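Side-chain contacts in haloacid delahogenase-like family hydrolase (Xanthomonas campestris pv. campestris, PDB 2PKE), which binds magnesium and probably acts as a phosphatase of the haloacid dehalogenase-like hydrolase superfamily: residues 31-34 and 35-39; 9-12 and 13-16; 143-146 and 147-150; 162-165 and 166-169. All coordinates share one frame; numbering follows the deposited sequence.

Contact 1 (31-34 and 35-39); sequences YRTA and EADFE
Tyr31 opens one turn of helix 28-42 by giving its carbonyl O to the N-H of Glu35, at 3.0 Å from O to N. The CB of Glu35 touches the carbonyl oxygens of Tyr31 and Arg32, and its chain then bends at chi2. Arg32 O takes the N-H of Ala36, whose small methyl suits the exposed side of the helix.

Thr33 and Asp37 run alongside each other in the same direction, one turn apart. Thr33 O accepts from Asp37 N at 2.8 Å, and a water donates to both Thr33 O and Asp37 OD1, the latter at 2.7 Å, bridging carbonyl and carboxylate. With CG2 of Thr33 anti to its backbone N (OG1 at chi1 -64°), the methyl comes alongside the carboxylate, CG2 to Asp37 OD2 3.5 Å, while OG1 turns back to bond Asp29 O. Ala34 O closes the series on Phe38 N at 2.9 Å.

The side facing the other helices is largely apolar: Ala34, small enough for close helix contact, lies against Ile102 and Thr106 of helix 93-107, whereas Tyr31 reaches Ala72 and Met75, and Phe38 reaches Met79 and Ala83, all of helix 72-86. The turn thus packs against both helices, while Arg32, Thr33 and Ala36 are exposed.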
ATOM      1  N   TYR A  31       8.533 -13.429 -11.372  1.00 23.68           N
ATOM      2  CA  TYR A  31       8.600 -12.330 -12.281  1.00 22.96           C
ATOM      3  C   TYR A  31       9.306 -12.752 -13.588  1.00 21.03           C
ATOM      4  O   TYR A  31       8.939 -12.320 -14.672  1.00 22.13           O
ATOM      5  CB  TYR A  31       9.286 -11.151 -11.614  1.00 24.29           C
ATOM      6  CG  TYR A  31       8.392 -10.418 -10.666  1.00 25.01           C
ATOM      7  CD1 TYR A  31       7.407  -9.586 -11.138  1.00 23.43           C
ATOM      8  CD2 TYR A  31       8.530 -10.544  -9.295  1.00 31.06           C
ATOM      9  CE1 TYR A  31       6.555  -8.873 -10.262  1.00 31.94           C
ATOM     10  CE2 TYR A  31       7.705  -9.855  -8.430  1.00 33.27           C
ATOM     11  CZ  TYR A  31       6.725  -9.015  -8.929  1.00 31.79           C
ATOM     12  OH  TYR A  31       5.925  -8.345  -8.076  1.00 33.32           O
ATOM     13  N   ARG A  32      10.329 -13.580 -13.495  1.00 22.35           N
ATOM     14  CA  ARG A  32      10.984 -14.062 -14.713  1.00 26.11           C
ATOM     15  C   ARG A  32      10.048 -14.942 -15.539  1.00 23.06           C
ATOM     16  O   ARG A  32      10.098 -14.951 -16.788  1.00 20.97           O
ATOM     17  CB  ARG A  32      12.268 -14.811 -14.361  1.00 27.61           C
ATOM     18  CG  ARG A  32      13.417 -13.892 -14.059  1.00 38.96           C
ATOM     19  CD  ARG A  32      14.591 -14.675 -13.496  1.00 52.81           C
ATOM     20  NE  ARG A  32      15.863 -14.268 -14.091  1.00 63.89           N
ATOM     21  CZ  ARG A  32      16.471 -13.103 -13.868  1.00 67.35           C
ATOM     22  NH1 ARG A  32      15.927 -12.189 -13.057  1.00 67.44           N
ATOM     23  NH2 ARG A  32      17.631 -12.849 -14.472  1.00 62.89           N
ATOM     24  N   THR A  33       9.213 -15.710 -14.853  1.00 24.20           N
ATOM     25  CA  THR A  33       8.195 -16.536 -15.529  1.00 25.84           C
ATOM     26  C   THR A  33       7.179 -15.664 -16.251  1.00 26.65           C
ATOM     27  O   THR A  33       6.782 -15.952 -17.393  1.00 26.36           O
ATOM     28  CB  THR A  33       7.452 -17.419 -14.532  1.00 26.14           C
ATOM     29  OG1 THR A  33       8.392 -18.336 -13.966  1.00 29.98           O
ATOM     30  CG2 THR A  33       6.335 -18.185 -15.220  1.00 28.03           C
ATOM     31  N   ALA A  34       6.777 -14.597 -15.569  1.00 27.88           N
ATOM     32  CA  ALA A  34       5.889 -13.576 -16.125  1.00 27.99           C
ATOM     33  C   ALA A  34       6.433 -12.997 -17.429  1.00 27.25           C
ATOM     34  O   ALA A  34       5.706 -12.833 -18.399  1.00 25.58           O
ATOM     35  CB  ALA A  34       5.673 -12.461 -15.097  1.00 27.82           C
ATOM     36  N   GLU A  35       7.726 -12.710 -17.421  1.00 29.69           N
ATOM     37  CA  GLU A  35       8.421 -12.103 -18.547  1.00 30.65           C
ATOM     38  C   GLU A  35       8.556 -13.067 -19.711  1.00 28.14           C
ATOM     39  O   GLU A  35       8.389 -12.677 -20.857  1.00 23.42           O
ATOM     40  CB  GLU A  35       9.799 -11.644 -18.090  1.00 34.78           C
ATOM     41  CG  GLU A  35      10.383 -10.479 -18.876  1.00 48.46           C
ATOM     42  CD  GLU A  35      11.291  -9.576 -18.021  1.00 64.99           C
ATOM     43  OE1 GLU A  35      11.462  -9.860 -16.801  1.00 70.64           O
ATOM     44  OE2 GLU A  35      11.825  -8.577 -18.576  1.00 69.76           O
ATOM     45  N   ALA A  36       8.847 -14.335 -19.409  1.00 27.69           N
ATOM     46  CA  ALA A  36       8.925 -15.392 -20.433  1.00 26.13           C
ATOM     47  C   ALA A  36       7.560 -15.729 -21.002  1.00 25.00           C
ATOM     48  O   ALA A  36       7.459 -16.071 -22.170  1.00 24.61           O
ATOM     49  CB  ALA A  36       9.589 -16.671 -19.863  1.00 25.87           C
ATOM     50  N   ASP A  37       6.507 -15.648 -20.194  1.00 21.88           N
ATOM     51  CA  ASP A  37       5.135 -15.858 -20.718  1.00 23.64           C
ATOM     52  C   ASP A  37       4.744 -14.687 -21.606  1.00 20.63           C
ATOM     53  O   ASP A  37       4.167 -14.902 -22.668  1.00 24.33           O
ATOM     54  CB  ASP A  37       4.098 -16.031 -19.603  1.00 23.61           C
ATOM     55  CG  ASP A  37       4.253 -17.337 -18.834  1.00 30.12           C
ATOM     56  OD1 ASP A  37       4.638 -18.357 -19.434  1.00 44.88           O
ATOM     57  OD2 ASP A  37       3.985 -17.333 -17.614  1.00 39.07           O
ATOM     58  N   PHE A  38       5.084 -13.464 -21.184  1.00 20.64           N
ATOM     59  CA  PHE A  38       4.906 -12.243 -21.994  1.00 21.46           C
ATOM     60  C   PHE A  38       5.557 -12.393 -23.376  1.00 24.31           C
ATOM     61  O   PHE A  38       4.894 -12.264 -24.397  1.00 25.97           O
ATOM     62  CB  PHE A  38       5.489 -11.049 -21.234  1.00 25.04           C
ATOM     63  CG  PHE A  38       5.437  -9.746 -21.973  1.00 19.93           C
ATOM     64  CD1 PHE A  38       4.223  -9.171 -22.333  1.00 21.58           C
ATOM     65  CD2 PHE A  38       6.590  -9.051 -22.266  1.00 23.37           C
ATOM     66  CE1 PHE A  38       4.183  -7.942 -22.981  1.00 19.96           C
ATOM     67  CE2 PHE A  38       6.529  -7.823 -22.944  1.00 22.93           C
ATOM     68  CZ  PHE A  38       5.319  -7.292 -23.290  1.00 19.98           C
ATOM     69  N   GLU A  39       6.844 -12.719 -23.389  1.00 24.05           N
ATOM     70  CA  GLU A  39       7.611 -12.958 -24.617  1.00 22.90           C
ATOM     71  C   GLU A  39       6.974 -14.057 -25.469  1.00 20.25           C
ATOM     72  O   GLU A  39       6.883 -13.927 -26.686  1.00 23.35           O
ATOM     73  CB  GLU A  39       9.070 -13.284 -24.227  1.00 26.58           C
ATOM     74  CG  GLU A  39       9.994 -13.792 -25.335  1.00 16.47           C
TER
HETATM   75  O   HOH W   1       7.127 -19.001 -18.526  1.00 49.57           O

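Contact 2 (9-12 and 13-16); sequences DGQA and IQLV
Gln11 and Ile13 meet across a short loop whose backbone is extended at Gln11, folds at Ala12, opens out at Ile13 and bends once more at Gln14 before the chain enters strand 15-18. The fold at Ala12 brings the carbonyl of Ile13 round to the side chain of Gln11.

There Gln11 NE2 donates to Ile13 O at 2.8 Å. The bond is fairly straight, 159° at the hydrogen, and it lies in the carbonyl plane and close to the plane of the Gln11 amide. The CG of Gln11 sits between the backbone N and the carbonyl carbon (chi1 73°), and from there the extended chain carries NE2 to its acceptor; CG itself comes within 3.4 Å of Ile13 O. The same amide nitrogen also bonds Asp127 O, which links this loop to the one before strand 129-135. Strand 15-18 lies between strands 129-135 and 182-186 in the parallel sheet of the HAD-like Rossmann fold, and backbone bonds from Gln14 to Ala129 and Arg181 begin that pairing.

Gln14 bends back at chi2 and passes obliquely across Gln11, their amide planes 15° apart. Its NE2 comes 3.7 Å from Gln11 CG, a contact with the aliphatic part of the chain. Gln14 NE2 also lies 3.2 Å from Gln11 O, at an angle too poor for a hydrogen bond; its bonded acceptor is Arg8 O. Glutamine suits both places because it has methylenes for packing and an amide for backbone groups. Asp244 of helix 236-250 accepts from the N-H groups of Ala12 and Ile13, and the apolar side chains of these two residues rest on Ala247 of that helix.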
ATOM      1  N   ASP A   9      20.138  -3.135  27.305  1.00 32.40           N
ATOM      2  CA  ASP A   9      21.484  -2.765  27.694  1.00 32.37           C
ATOM      3  C   ASP A   9      22.387  -3.928  27.324  1.00 28.53           C
ATOM      4  O   ASP A   9      21.924  -5.038  27.097  1.00 25.68           O
ATOM      5  CB  ASP A   9      21.566  -2.434  29.198  1.00 36.23           C
ATOM      6  CG  ASP A   9      20.871  -1.088  29.556  1.00 43.77           C
ATOM      7  OD1 ASP A   9      20.828  -0.181  28.679  1.00 43.49           O
ATOM      8  OD2 ASP A   9      20.379  -0.949  30.712  1.00 47.41           O
ATOM      9  N   GLY A  10      23.679  -3.668  27.234  1.00 28.44           N
ATOM     10  CA  GLY A  10      24.645  -4.721  26.973  1.00 27.27           C
ATOM     11  C   GLY A  10      24.796  -5.155  25.531  1.00 29.02           C
ATOM     12  O   GLY A  10      25.478  -6.143  25.284  1.00 29.29           O
ATOM     13  N   GLN A  11      24.114  -4.461  24.607  1.00 27.15           N
ATOM     14  CA  GLN A  11      24.277  -4.664  23.149  1.00 27.70           C
ATOM     15  C   GLN A  11      24.128  -3.322  22.435  1.00 24.88           C
ATOM     16  O   GLN A  11      23.481  -2.405  22.956  1.00 27.23           O
ATOM     17  CB  GLN A  11      23.276  -5.695  22.587  1.00 27.54           C
ATOM     18  CG  GLN A  11      21.857  -5.199  22.490  1.00 24.64           C
ATOM     19  CD  GLN A  11      20.866  -6.329  22.245  1.00 27.66           C
ATOM     20  OE1 GLN A  11      20.749  -7.232  23.070  1.00 31.37           O
ATOM     21  NE2 GLN A  11      20.148  -6.286  21.115  1.00 28.25           N
ATOM     22  N   ALA A  12      24.699  -3.205  21.240  1.00 22.31           N
ATOM     23  CA  ALA A  12      24.689  -1.939  20.495  1.00 19.82           C
ATOM     24  C   ALA A  12      23.573  -1.961  19.447  1.00 21.06           C
ATOM     25  O   ALA A  12      22.725  -1.073  19.436  1.00 26.47           O
ATOM     26  CB  ALA A  12      26.039  -1.655  19.853  1.00 19.35           C
ATOM     27  N   ILE A  13      23.502  -3.009  18.625  1.00 23.79           N
ATOM     28  CA  ILE A  13      22.424  -3.116  17.639  1.00 20.04           C
ATOM     29  C   ILE A  13      21.122  -3.524  18.366  1.00 21.65           C
ATOM     30  O   ILE A  13      21.133  -4.399  19.220  1.00 22.42           O
ATOM     31  CB  ILE A  13      22.784  -4.142  16.522  1.00 20.30           C
ATOM     32  CG1 ILE A  13      23.963  -3.684  15.665  1.00 21.96           C
ATOM     33  CG2 ILE A  13      21.525  -4.554  15.650  1.00 15.46           C
ATOM     34  CD1 ILE A  13      23.835  -2.342  15.106  1.00 18.36           C
ATOM     35  N   GLN A  14      20.011  -2.877  18.051  1.00 21.48           N
ATOM     36  CA  GLN A  14      18.742  -3.173  18.713  1.00 19.80           C
ATOM     37  C   GLN A  14      17.666  -3.692  17.773  1.00 20.98           C
ATOM     38  O   GLN A  14      16.694  -4.280  18.237  1.00 22.93           O
ATOM     39  CB  GLN A  14      18.209  -1.911  19.408  1.00 18.68           C
ATOM     40  CG  GLN A  14      19.134  -1.291  20.452  1.00 20.49           C
ATOM     41  CD  GLN A  14      19.259  -2.108  21.678  1.00 21.43           C
ATOM     42  OE1 GLN A  14      18.388  -2.942  21.969  1.00 28.08           O
ATOM     43  NE2 GLN A  14      20.333  -1.871  22.458  1.00 17.10           N
ATOM     44  N   LEU A  15      17.819  -3.470  16.462  1.00 19.27           N
ATOM     45  CA  LEU A  15      16.769  -3.755  15.523  1.00 19.46           C
ATOM     46  C   LEU A  15      17.356  -4.328  14.243  1.00 20.28           C
ATOM     47  O   LEU A  15      18.324  -3.827  13.743  1.00 15.41           O
ATOM     48  CB  LEU A  15      15.959  -2.509  15.209  1.00 21.08           C
ATOM     49  CG  LEU A  15      14.801  -2.634  14.228  1.00 22.39           C
ATOM     50  CD1 LEU A  15      13.636  -3.539  14.722  1.00 19.02           C
ATOM     51  CD2 LEU A  15      14.231  -1.243  13.861  1.00 22.00           C
ATOM     52  N   VAL A  16      16.783  -5.411  13.759  1.00 20.82           N
ATOM     53  CA  VAL A  16      17.236  -5.998  12.520  1.00 19.42           C
ATOM     54  C   VAL A  16      16.067  -5.970  11.546  1.00 19.66           C
ATOM     55  O   VAL A  16      14.991  -6.491  11.838  1.00 21.94           O
ATOM     56  CB  VAL A  16      17.754  -7.405  12.715  1.00 21.60           C
ATOM     57  CG1 VAL A  16      18.249  -7.963  11.372  1.00 12.44           C
ATOM     58  CG2 VAL A  16      18.860  -7.442  13.775  1.00 15.34           C
TER

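Contact 3 (143-146 and 147-150); sequences QKIE and QSGL
Ser148 OG works in both directions at the end of helix 138-148: it donates to Ile145 O, 2.6 Å away, and accepts from Leu150 N at 3.0 Å. The second bond, reaching two residues on, makes an ST turn. OG stands between the backbone N and the carbonyl carbon of its own residue (chi1 68°), which aims it at the last turn of the helix. It meets Ile145 O at a C=O...OG angle of 120°, tilted from the carbonyl plane. Serine is short enough for this double role.

The helical ladder weakens here. Gln147 N still meets Gln143 O at 2.8 Å, almost straight at 174°, but Ser148 N divides between Lys144 O and Ile145 O, both bonds weak, and that of Gly149 N to Glu146 O is weak too. Gly149 takes positive phi as the chain leaves the helix, where a side chain would press against the preceding carbonyl.

Across the turn Ile145 CD1 touches Leu150 CB at 3.8 Å, the two buried side chains nearly perpendicular. Gln147 CG comes 3.2 Å from Gln143 O, and its amide continues to His109 O.

Lys144 points from the helix to a salt bridge with Asp21, a magnesium ligand, and bonds His109 as well. The helix is the crossover of the beta-alpha-beta unit between strands 129-135 and 157-160.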
ATOM      1  N   GLN A 143      -0.029 -10.049   1.926  1.00 22.71           N
ATOM      2  CA  GLN A 143      -0.436 -11.408   1.614  1.00 25.08           C
ATOM      3  C   GLN A 143       0.766 -12.361   1.534  1.00 22.21           C
ATOM      4  O   GLN A 143       0.670 -13.506   1.972  1.00 20.03           O
ATOM      5  CB  GLN A 143      -1.332 -11.443   0.380  1.00 23.41           C
ATOM      6  CG  GLN A 143      -2.799 -10.937   0.631  1.00 37.23           C
ATOM      7  CD  GLN A 143      -3.451 -11.423   1.966  1.00 48.25           C
ATOM      8  OE1 GLN A 143      -4.055 -10.631   2.694  1.00 53.73           O
ATOM      9  NE2 GLN A 143      -3.310 -12.714   2.283  1.00 47.52           N
ATOM     10  N   LYS A 144       1.903 -11.894   1.050  1.00 20.62           N
ATOM     11  CA  LYS A 144       3.103 -12.724   0.946  1.00 22.12           C
ATOM     12  C   LYS A 144       3.592 -13.118   2.335  1.00 22.29           C
ATOM     13  O   LYS A 144       3.832 -14.291   2.563  1.00 20.04           O
ATOM     14  CB  LYS A 144       4.216 -12.061   0.130  1.00 22.40           C
ATOM     15  CG  LYS A 144       3.911 -11.845  -1.398  1.00 20.09           C
ATOM     16  CD  LYS A 144       5.227 -11.621  -2.183  1.00 24.82           C
ATOM     17  CE  LYS A 144       5.199 -10.605  -3.290  1.00 29.17           C
ATOM     18  NZ  LYS A 144       6.276 -10.869  -4.354  1.00 29.98           N
ATOM     19  N   ILE A 145       3.668 -12.165   3.263  1.00 19.59           N
ATOM     20  CA  ILE A 145       4.061 -12.528   4.625  1.00 24.24           C
ATOM     21  C   ILE A 145       3.098 -13.562   5.241  1.00 24.69           C
ATOM     22  O   ILE A 145       3.531 -14.452   5.939  1.00 24.85           O
ATOM     23  CB  ILE A 145       4.336 -11.282   5.522  1.00 27.96           C
ATOM     24  CG1 ILE A 145       4.862 -11.699   6.896  1.00 27.38           C
ATOM     25  CG2 ILE A 145       3.118 -10.399   5.688  1.00 31.56           C
ATOM     26  CD1 ILE A 145       6.233 -12.416   6.848  1.00 25.93           C
ATOM     27  N   GLU A 146       1.810 -13.464   4.977  1.00 27.41           N
ATOM     28  CA  GLU A 146       0.841 -14.455   5.512  1.00 29.79           C
ATOM     29  C   GLU A 146       1.001 -15.819   4.812  1.00 29.81           C
ATOM     30  O   GLU A 146       1.118 -16.823   5.486  1.00 32.36           O
ATOM     31  CB  GLU A 146      -0.588 -13.876   5.462  1.00 31.62           C
ATOM     32  CG  GLU A 146      -1.715 -14.648   6.293  1.00 37.27           C
ATOM     33  CD  GLU A 146      -1.558 -14.655   7.871  1.00 52.94           C
ATOM     34  OE1 GLU A 146      -1.131 -13.634   8.481  1.00 57.06           O
ATOM     35  OE2 GLU A 146      -1.885 -15.702   8.495  1.00 53.03           O
ATOM     36  N   GLN A 147       1.096 -15.847   3.482  1.00 26.77           N
ATOM     37  CA  GLN A 147       1.337 -17.076   2.710  1.00 31.82           C
ATOM     38  C   GLN A 147       2.632 -17.765   3.111  1.00 28.79           C
ATOM     39  O   GLN A 147       2.778 -18.958   2.894  1.00 31.00           O
ATOM     40  CB  GLN A 147       1.473 -16.795   1.186  1.00 29.77           C
ATOM     41  CG  GLN A 147       0.253 -16.244   0.399  1.00 36.96           C
ATOM     42  CD  GLN A 147       0.590 -15.850  -1.082  1.00 38.69           C
ATOM     43  OE1 GLN A 147       0.764 -14.655  -1.414  1.00 47.09           O
ATOM     44  NE2 GLN A 147       0.693 -16.865  -1.959  1.00 49.68           N
ATOM     45  N   SER A 148       3.598 -16.999   3.615  1.00 27.85           N
ATOM     46  CA  SER A 148       4.964 -17.475   3.831  1.00 25.44           C
ATOM     47  C   SER A 148       5.057 -18.399   5.004  1.00 23.31           C
ATOM     48  O   SER A 148       5.941 -19.230   5.035  1.00 25.70           O
ATOM     49  CB  SER A 148       5.981 -16.324   4.046  1.00 25.73           C
ATOM     50  OG  SER A 148       5.762 -15.646   5.274  1.00 20.59           O
ATOM     51  N   GLY A 149       4.176 -18.212   5.983  1.00 21.91           N
ATOM     52  CA  GLY A 149       4.275 -18.865   7.282  1.00 20.86           C
ATOM     53  C   GLY A 149       5.106 -18.119   8.309  1.00 21.47           C
ATOM     54  O   GLY A 149       5.079 -18.449   9.490  1.00 19.79           O
ATOM     55  N   LEU A 150       5.806 -17.062   7.887  1.00 20.53           N
ATOM     56  CA  LEU A 150       6.663 -16.283   8.788  1.00 21.42           C
ATOM     57  C   LEU A 150       5.961 -15.154   9.571  1.00 21.17           C
ATOM     58  O   LEU A 150       6.624 -14.423  10.255  1.00 22.33           O
ATOM     59  CB  LEU A 150       7.820 -15.642   7.981  1.00 22.34           C
ATOM     60  CG  LEU A 150       8.758 -16.564   7.172  1.00 24.29           C
ATOM     61  CD1 LEU A 150       9.613 -15.724   6.288  1.00 19.06           C
ATOM     62  CD2 LEU A 150       9.639 -17.414   8.076  1.00 25.66           C
TER

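Contact 4 (162-165 and 166-169); sequences EKDP and QTYA
Asp164 and Thr167 form the tight part of this contact. One oxygen, Asp164 OD1, takes two bonds: from Thr167 N at 2.9 Å, met nearly end-on to its C-O bond, and from Thr167 OG1 at 2.7 Å, which comes from above the carboxylate plane. Aspartate suits the N-cap because its short carboxylate folds back over the first turn, with CG placed between the backbone N and the carbonyl carbon (chi1 56°). Proline fits the next position, where the first turn needs no N-H, and Tyr168 N bonds Asp164 O at 3.0 Å.

The inner side is also close. Lys163 runs extended and obliquely across the Tyr168 phenol, its CD 3.1 Å from Tyr168 OH, while that hydroxyl bonds Ser191 O. The Tyr168 ring packs against Met184 and Pro195.

The outer side is looser. The exposed Gln166 bends at chi2, and its amide stacks on the Asp164 carboxylate with planes 24° apart, OE1 lying 3.5 Å from Asp164 CG; no hydrogen bond joins them. A water donates to Thr167 OG1 at 2.9 Å and accepts from Glu162 N.

Lys163 NZ bridges Asp192 and Asp19, the latter a magnesium ligand. A lysine placed so, just before a capped helix and beside the DxD aspartates, is consistent with the motif III lysine of HAD-type phosphatases.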
ATOM      1  N   GLU A 162       9.218   3.794  -1.613  1.00 23.59           N
ATOM      2  CA  GLU A 162      10.578   3.717  -2.119  1.00 21.86           C
ATOM      3  C   GLU A 162      11.500   3.495  -0.951  1.00 22.65           C
ATOM      4  O   GLU A 162      11.256   4.001   0.150  1.00 21.55           O
ATOM      5  CB  GLU A 162      11.020   4.957  -2.891  1.00 24.27           C
ATOM      6  CG  GLU A 162      12.446   4.867  -3.493  1.00 23.01           C
ATOM      7  CD  GLU A 162      12.570   3.730  -4.457  1.00 23.87           C
ATOM      8  OE1 GLU A 162      12.878   2.605  -4.030  1.00 24.33           O
ATOM      9  OE2 GLU A 162      12.269   3.931  -5.649  1.00 24.58           O
ATOM     10  N   LYS A 163      12.551   2.736  -1.218  1.00 22.17           N
ATOM     11  CA  LYS A 163      13.610   2.464  -0.243  1.00 23.57           C
ATOM     12  C   LYS A 163      14.761   3.453  -0.495  1.00 24.44           C
ATOM     13  O   LYS A 163      15.572   3.271  -1.353  1.00 23.53           O
ATOM     14  CB  LYS A 163      14.093   1.037  -0.360  1.00 27.64           C
ATOM     15  CG  LYS A 163      13.311   0.053   0.532  1.00 22.36           C
ATOM     16  CD  LYS A 163      13.830  -1.371   0.349  1.00 27.10           C
ATOM     17  CE  LYS A 163      13.191  -2.329   1.311  1.00 26.10           C
ATOM     18  NZ  LYS A 163      13.466  -3.753   0.894  1.00 24.08           N
ATOM     19  N   ASP A 164      14.758   4.529   0.251  1.00 25.99           N
ATOM     20  CA  ASP A 164      15.741   5.579   0.091  1.00 21.50           C
ATOM     21  C   ASP A 164      16.104   6.067   1.469  1.00 21.84           C
ATOM     22  O   ASP A 164      15.398   5.745   2.427  1.00 21.29           O
ATOM     23  CB  ASP A 164      15.231   6.673  -0.866  1.00 24.84           C
ATOM     24  CG  ASP A 164      13.895   7.297  -0.451  1.00 29.61           C
ATOM     25  OD1 ASP A 164      13.542   7.353   0.738  1.00 25.61           O
ATOM     26  OD2 ASP A 164      13.198   7.790  -1.373  1.00 30.01           O
ATOM     27  N   PRO A 165      17.207   6.835   1.591  1.00 23.58           N
ATOM     28  CA  PRO A 165      17.653   7.221   2.944  1.00 23.27           C
ATOM     29  C   PRO A 165      16.589   7.914   3.775  1.00 20.88           C
ATOM     30  O   PRO A 165      16.452   7.638   4.972  1.00 24.93           O
ATOM     31  CB  PRO A 165      18.912   8.114   2.678  1.00 19.80           C
ATOM     32  CG  PRO A 165      19.360   7.711   1.309  1.00 22.62           C
ATOM     33  CD  PRO A 165      18.120   7.347   0.549  1.00 26.57           C
ATOM     34  N   GLN A 166      15.786   8.756   3.135  1.00 23.45           N
ATOM     35  CA  GLN A 166      14.773   9.523   3.848  1.00 25.14           C
ATOM     36  C   GLN A 166      13.736   8.575   4.440  1.00 21.79           C
ATOM     37  O   GLN A 166      13.272   8.747   5.578  1.00 23.05           O
ATOM     38  CB  GLN A 166      14.065  10.507   2.913  1.00 24.78           C
ATOM     39  CG  GLN A 166      14.968  11.344   2.035  1.00 38.30           C
ATOM     40  CD  GLN A 166      15.285  10.713   0.662  1.00 42.28           C
ATOM     41  OE1 GLN A 166      16.137   9.831   0.556  1.00 36.53           O
ATOM     42  NE2 GLN A 166      14.660  11.234  -0.397  1.00 52.80           N
ATOM     43  N   THR A 167      13.341   7.594   3.646  1.00 25.30           N
ATOM     44  CA  THR A 167      12.354   6.601   4.091  1.00 24.62           C
ATOM     45  C   THR A 167      12.871   5.754   5.257  1.00 20.79           C
ATOM     46  O   THR A 167      12.173   5.561   6.265  1.00 24.05           O
ATOM     47  CB  THR A 167      11.884   5.707   2.938  1.00 23.77           C
ATOM     48  OG1 THR A 167      11.283   6.537   1.943  1.00 28.62           O
ATOM     49  CG2 THR A 167      10.852   4.712   3.415  1.00 22.84           C
ATOM     50  N   TYR A 168      14.066   5.215   5.095  1.00 21.02           N
ATOM     51  CA  TYR A 168      14.661   4.471   6.168  1.00 18.48           C
ATOM     52  C   TYR A 168      14.759   5.316   7.427  1.00 20.94           C
ATOM     53  O   TYR A 168      14.399   4.843   8.506  1.00 22.97           O
ATOM     54  CB  TYR A 168      15.986   3.883   5.768  1.00 19.32           C
ATOM     55  CG  TYR A 168      15.933   2.632   4.924  1.00 24.45           C
ATOM     56  CD1 TYR A 168      15.554   1.402   5.469  1.00 23.54           C
ATOM     57  CD2 TYR A 168      16.313   2.664   3.581  1.00 22.47           C
ATOM     58  CE1 TYR A 168      15.540   0.212   4.629  1.00 21.13           C
ATOM     59  CE2 TYR A 168      16.326   1.509   2.791  1.00 26.29           C
ATOM     60  CZ  TYR A 168      15.925   0.301   3.333  1.00 26.42           C
ATOM     61  OH  TYR A 168      15.926  -0.850   2.570  1.00 17.32           O
ATOM     62  N   ALA A 169      15.181   6.585   7.308  1.00 20.91           N
ATOM     63  CA  ALA A 169      15.278   7.471   8.493  1.00 22.00           C
ATOM     64  C   ALA A 169      13.906   7.681   9.169  1.00 21.58           C
ATOM     65  O   ALA A 169      13.795   7.691  10.396  1.00 23.47           O
ATOM     66  CB  ALA A 169      15.882   8.814   8.084  1.00 21.78           C
TER
HETATM   67  O   HOH W   2       8.908   5.896   0.480  1.00 30.69           O

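Overall arrangement
Contacts 1 and 2 lie on opposite sides of the chain's centre, their centres about 42 Å apart: contact 1 in the helical bundle, contact 2 at the start of the central strand. Contacts 3 and 4 are nearer the middle, their centres about 14 and 13 Å from that of the chain, and each sends a lysine to a different aspartate of the magnesium site. All four are partly buried, with exposed residues among those that touch in 1, 3 and 4. No two share a helix or strand. Their chemistry follows their place: regular backbone bonds within a helix in contact 1, an amide holding a loop in contact 2, a serine hydroxyl at a helix end in 3 and an aspartate cap at a helix start in 4.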